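Local coordinates for protein NAD(P)H-hydrate epimerase (Saccharomyces cerevisiae, PDB 1JZT) that catalyses the interconversion of the R and S epimers of hydrated NADH and NADPH, a step in nicotinamide nucleotide repair, probably with one potassium ion bound per subunit, at residues G25-L28 against Q29-M32; F226-F230 against G231-F235. One frame throughout, in Å; residues are numbered along the deposited sequence.

How the contacts relate
Both contacts are local and lie at helix ends. Contact 1 is the N-terminal start of helix 28-46, and contact 2 is the C-terminal end of helix 224-229. In contact 1 Leu-31 and Met-32 are buried, Met-32 against helices 69-83 and 100-111. In contact 2 Ala-227, Phe-230 and Phe-232 are buried beside helix 9-19 and the chain start. The glutamines of contact 1 and Gly-231 and Glu-233 of contact 2 are exposed. Contact 1 relies on side-chain capping. In contact 2 the backbone itself closes the helix, and an aromatic ring packs back on it. Helix 9-19 lies close to both: Leu-19 and Phe-26 share a backbone hydrogen bond, and Ile-15 and Glu-18 touch Phe-230.

Contact 1 (G25-L28 against Q29-M32); sequences GFTL and QQLM
Gln-29 bends back at its second side-chain torsion (chi2 82°), which brings its OE1 to 3.4 Å from CB of Thr-27. This is a van der Waals contact.

Gln-30 carries most of the polar contact. Its backbone N donates to OG1 of Thr-27 at 3.3 Å. Its side chain reaches back in turn, and OE1 accepts from OG1 of Thr-27 at 2.9 Å, in the carbonyl plane and on a lone pair. The same OE1 also takes a longer bond from N of Thr-27, which comes from outside that plane by 31°. Two donors of one residue thus hold the amide in place. The first and last of these bonds form a capping box, with Thr-27 as the N-cap of helix 28-46. The amide oxygen also lies at the edge of the Phe-26 ring, with the amide plane turned 55° from the ring plane.

Leu-31 lays CD2 over one face of that ring, offset toward the rim. This CH-pi contact measures 4.1 Å from CD2 of Leu-31 to the centroid of Phe-26. N of Leu-31 bonds almost straight to O of Thr-27.

Met-32, a selenomethionine, bonds through N to O of Leu-28 at 2.9 Å. Its side chain runs beside that of Leu-28, and CE meets CD1 of Leu-28 at 3.7 Å. Both side chains also touch Asn-69, a predicted NADPHX-binding residue.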
loop_
_atom_site.group_PDB
_atom_site.type_symbol
_atom_site.label_atom_id
_atom_site.label_comp_id
_atom_site.label_asym_id
_atom_site.label_seq_id
_atom_site.Cartn_x
_atom_site.Cartn_y
_atom_site.Cartn_z
ATOM N N GLY A 25 -7.085 -21.408 7.314
ATOM C CA GLY A 25 -5.681 -21.757 7.427
ATOM C C GLY A 25 -4.642 -20.869 6.769
ATOM O O GLY A 25 -3.476 -21.254 6.706
ATOM N N PHE A 26 -5.027 -19.699 6.268
ATOM C CA PHE A 26 -4.041 -18.812 5.653
ATOM C C PHE A 26 -3.122 -18.240 6.724
ATOM O O PHE A 26 -3.549 -18.015 7.856
ATOM C CB PHE A 26 -4.736 -17.668 4.902
ATOM C CG PHE A 26 -4.926 -17.938 3.441
ATOM C CD1 PHE A 26 -3.829 -18.240 2.637
ATOM C CD2 PHE A 26 -6.190 -17.884 2.860
ATOM C CE1 PHE A 26 -3.986 -18.487 1.274
ATOM C CE2 PHE A 26 -6.358 -18.130 1.496
ATOM C CZ PHE A 26 -5.249 -18.431 0.701
ATOM N N THR A 27 -1.857 -18.026 6.377
ATOM C CA THR A 27 -0.906 -17.459 7.323
ATOM C C THR A 27 -0.649 -16.008 6.944
ATOM O O THR A 27 -0.764 -15.636 5.774
ATOM C CB THR A 27 0.451 -18.201 7.313
ATOM O OG1 THR A 27 1.095 -18.023 6.043
ATOM C CG2 THR A 27 0.247 -19.689 7.578
ATOM N N LEU A 28 -0.318 -15.188 7.936
ATOM C CA LEU A 28 -0.042 -13.777 7.689
ATOM C C LEU A 28 1.103 -13.632 6.692
ATOM O O LEU A 28 1.087 -12.739 5.841
ATOM C CB LEU A 28 0.336 -13.071 8.994
ATOM C CG LEU A 28 0.764 -11.602 8.850
ATOM C CD1 LEU A 28 -0.414 -10.771 8.350
ATOM C CD2 LEU A 28 1.260 -11.080 10.192
ATOM N N GLN A 29 2.101 -14.506 6.808
ATOM C CA GLN A 29 3.252 -14.471 5.918
ATOM C C GLN A 29 2.833 -14.549 4.447
ATOM O O GLN A 29 3.324 -13.787 3.615
ATOM C CB GLN A 29 4.213 -15.623 6.238
ATOM C CG GLN A 29 4.986 -15.487 7.557
ATOM C CD GLN A 29 4.197 -15.925 8.783
ATOM O OE1 GLN A 29 3.102 -16.480 8.678
ATOM N NE2 GLN A 29 4.765 -15.688 9.961
ATOM N N GLN A 30 1.935 -15.477 4.131
ATOM C CA GLN A 30 1.462 -15.638 2.762
ATOM C C GLN A 30 0.678 -14.426 2.278
ATOM O O GLN A 30 0.970 -13.863 1.220
ATOM C CB GLN A 30 0.549 -16.855 2.641
ATOM C CG GLN A 30 1.239 -18.209 2.718
ATOM C CD GLN A 30 0.218 -19.319 2.871
ATOM O OE1 GLN A 30 -0.280 -19.561 3.967
ATOM N NE2 GLN A 30 -0.121 -19.980 1.766
ATOM N N LEU A 31 -0.328 -14.031 3.045
ATOM C CA LEU A 31 -1.168 -12.906 2.646
ATOM C C LEU A 31 -0.392 -11.604 2.460
ATOM O O LEU A 31 -0.627 -10.866 1.498
ATOM C CB LEU A 31 -2.294 -12.713 3.661
ATOM C CG LEU A 31 -3.263 -13.894 3.795
ATOM C CD1 LEU A 31 -4.400 -13.513 4.737
ATOM C CD2 LEU A 31 -3.818 -14.285 2.426
HETATM N N MSE A 32 0.527 -11.331 3.381
HETATM C CA MSE A 32 1.334 -10.123 3.321
HETATM C C MSE A 32 2.281 -10.148 2.117
HETATM O O MSE A 32 2.499 -9.126 1.459
HETATM C CB MSE A 32 2.116 -9.964 4.630
HETATM C CG MSE A 32 2.872 -8.652 4.766
HETATM SE SE MSE A 32 3.268 -8.260 6.644
HETATM C CE MSE A 32 1.475 -7.811 7.223
#

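Contact 2 (F226-F230 against G231-F235); sequences FANKF and GFEPF
Phe-232 has its CG between the backbone N and the carbonyl carbon (chi1 70°), and this turns its ring back under Ala-227 of the preceding helix. The backbone of Gly-231 makes the reversal possible, with a positive phi of 86°. Gly-231 is the C-prime residue of a Schellman motif that ends helix 224-229. N of Phe-232 bonds to O of Ala-227 at 3.1 Å, and N of Gly-231 bonds to O of Asn-228 at 3.0 Å. Both donors stand well above the carbonyl planes of their acceptors. A CB on Gly-231 would run into O of Phe-230, so the turn calls for glycine.

The apolar part centres on Ala-227. CB of Ala-227 lies over one face of the Phe-232 ring, a CH-pi contact 3.7 Å from the centroid and 15° off the ring normal. CD of Pro-234 also meets CB of Ala-227, at 3.8 Å. CB of Phe-230 comes to the edge of the Phe-232 ring, 3.9 Å from CE1 of Phe-232. Lys-5 and Val-7 from the start of the chain touch Phe-232 as well. With an alanine at this position, the Ala-227 methyl would probably lose its aromatic face and a gap would open toward Lys-5 and Val-7.

On the outer side, Glu-233 forms a salt bridge with Arg-224, at the start of the same helix. Inside the turn, O of Ala-227 accepts two bonds. N of Phe-230, 2.8 Å from O of Ala-227, and N of Phe-232 reach that oxygen from opposite faces of its carbonyl plane.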
loop_
_atom_site.group_PDB
_atom_site.type_symbol
_atom_site.label_atom_id
_atom_site.label_comp_id
_atom_site.label_asym_id
_atom_site.label_seq_id
_atom_site.Cartn_x
_atom_site.Cartn_y
_atom_site.Cartn_z
ATOM N N PHE A 226 -16.869 -17.533 -0.745
ATOM C CA PHE A 226 -16.418 -16.703 0.367
ATOM C C PHE A 226 -16.749 -15.242 0.093
ATOM O O PHE A 226 -17.298 -14.551 0.952
ATOM C CB PHE A 226 -14.909 -16.855 0.561
ATOM C CG PHE A 226 -14.372 -16.124 1.755
ATOM C CD1 PHE A 226 -14.623 -16.589 3.042
ATOM C CD2 PHE A 226 -13.596 -14.980 1.595
ATOM C CE1 PHE A 226 -14.106 -15.927 4.155
ATOM C CE2 PHE A 226 -13.075 -14.310 2.698
ATOM C CZ PHE A 226 -13.328 -14.785 3.986
ATOM N N ALA A 227 -16.400 -14.777 -1.104
ATOM C CA ALA A 227 -16.672 -13.400 -1.498
ATOM C C ALA A 227 -18.174 -13.131 -1.431
ATOM O O ALA A 227 -18.610 -12.178 -0.788
ATOM C CB ALA A 227 -16.156 -13.144 -2.915
ATOM N N ASN A 228 -18.960 -13.974 -2.093
ATOM C CA ASN A 228 -20.412 -13.814 -2.097
ATOM C C ASN A 228 -20.964 -13.719 -0.676
ATOM O O ASN A 228 -21.883 -12.943 -0.410
ATOM C CB ASN A 228 -21.084 -14.975 -2.838
ATOM C CG ASN A 228 -20.803 -14.957 -4.337
ATOM O OD1 ASN A 228 -20.239 -13.995 -4.863
ATOM N ND2 ASN A 228 -21.204 -16.015 -5.028
ATOM N N LYS A 229 -20.399 -14.507 0.232
ATOM C CA LYS A 229 -20.833 -14.499 1.621
ATOM C C LYS A 229 -20.675 -13.111 2.223
ATOM O O LYS A 229 -21.444 -12.708 3.097
ATOM C CB LYS A 229 -20.015 -15.495 2.444
ATOM C CG LYS A 229 -20.330 -15.450 3.929
ATOM C CD LYS A 229 -19.638 -16.563 4.679
ATOM C CE LYS A 229 -18.164 -16.287 4.863
ATOM N NZ LYS A 229 -17.519 -17.397 5.619
ATOM N N PHE A 230 -19.673 -12.381 1.750
ATOM C CA PHE A 230 -19.412 -11.045 2.263
ATOM C C PHE A 230 -19.958 -9.930 1.388
ATOM O O PHE A 230 -19.556 -8.773 1.516
ATOM C CB PHE A 230 -17.911 -10.872 2.496
ATOM C CG PHE A 230 -17.431 -11.477 3.781
ATOM C CD1 PHE A 230 -17.602 -10.797 4.984
ATOM C CD2 PHE A 230 -16.821 -12.728 3.797
ATOM C CE1 PHE A 230 -17.167 -11.353 6.185
ATOM C CE2 PHE A 230 -16.384 -13.293 4.992
ATOM C CZ PHE A 230 -16.556 -12.603 6.192
ATOM N N GLY A 231 -20.874 -10.287 0.493
ATOM C CA GLY A 231 -21.499 -9.294 -0.358
ATOM C C GLY A 231 -20.826 -8.883 -1.651
ATOM O O GLY A 231 -21.291 -7.946 -2.300
ATOM N N PHE A 232 -19.742 -9.546 -2.043
ATOM C CA PHE A 232 -19.098 -9.173 -3.296
ATOM C C PHE A 232 -18.713 -10.378 -4.142
ATOM O O PHE A 232 -18.802 -11.518 -3.696
ATOM C CB PHE A 232 -17.867 -8.285 -3.045
ATOM C CG PHE A 232 -16.702 -9.002 -2.418
ATOM C CD1 PHE A 232 -16.706 -9.325 -1.064
ATOM C CD2 PHE A 232 -15.578 -9.318 -3.178
ATOM C CE1 PHE A 232 -15.604 -9.949 -0.475
ATOM C CE2 PHE A 232 -14.470 -9.943 -2.601
ATOM C CZ PHE A 232 -14.483 -10.255 -1.249
ATOM N N GLU A 233 -18.296 -10.114 -5.373
ATOM C CA GLU A 233 -17.890 -11.169 -6.289
ATOM C C GLU A 233 -16.370 -11.119 -6.458
ATOM O O GLU A 233 -15.784 -10.041 -6.507
ATOM C CB GLU A 233 -18.563 -10.964 -7.648
ATOM C CG GLU A 233 -18.765 -12.242 -8.441
ATOM C CD GLU A 233 -19.869 -13.105 -7.868
ATOM O OE1 GLU A 233 -21.037 -12.661 -7.890
ATOM O OE2 GLU A 233 -19.571 -14.224 -7.395
ATOM N N PRO A 234 -15.712 -12.283 -6.546
ATOM C CA PRO A 234 -14.252 -12.299 -6.715
ATOM C C PRO A 234 -13.879 -11.525 -7.981
ATOM O O PRO A 234 -14.555 -11.644 -8.998
ATOM C CB PRO A 234 -13.934 -13.790 -6.814
ATOM C CG PRO A 234 -15.184 -14.354 -7.436
ATOM C CD PRO A 234 -16.272 -13.641 -6.668
ATOM N N PHE A 235 -12.811 -10.736 -7.911
ATOM C CA PHE A 235 -12.379 -9.928 -9.046
ATOM C C PHE A 235 -11.759 -10.706 -10.202
ATOM O O PHE A 235 -11.030 -11.679 -10.002
ATOM C CB PHE A 235 -11.426 -8.839 -8.556
ATOM C CG PHE A 235 -12.073 -7.879 -7.612
ATOM C CD1 PHE A 235 -12.846 -6.829 -8.094
ATOM C CD2 PHE A 235 -11.994 -8.083 -6.236
ATOM C CE1 PHE A 235 -13.537 -5.998 -7.215
ATOM C CE2 PHE A 235 -12.680 -7.261 -5.352
ATOM C CZ PHE A 235 -13.455 -6.217 -5.842
#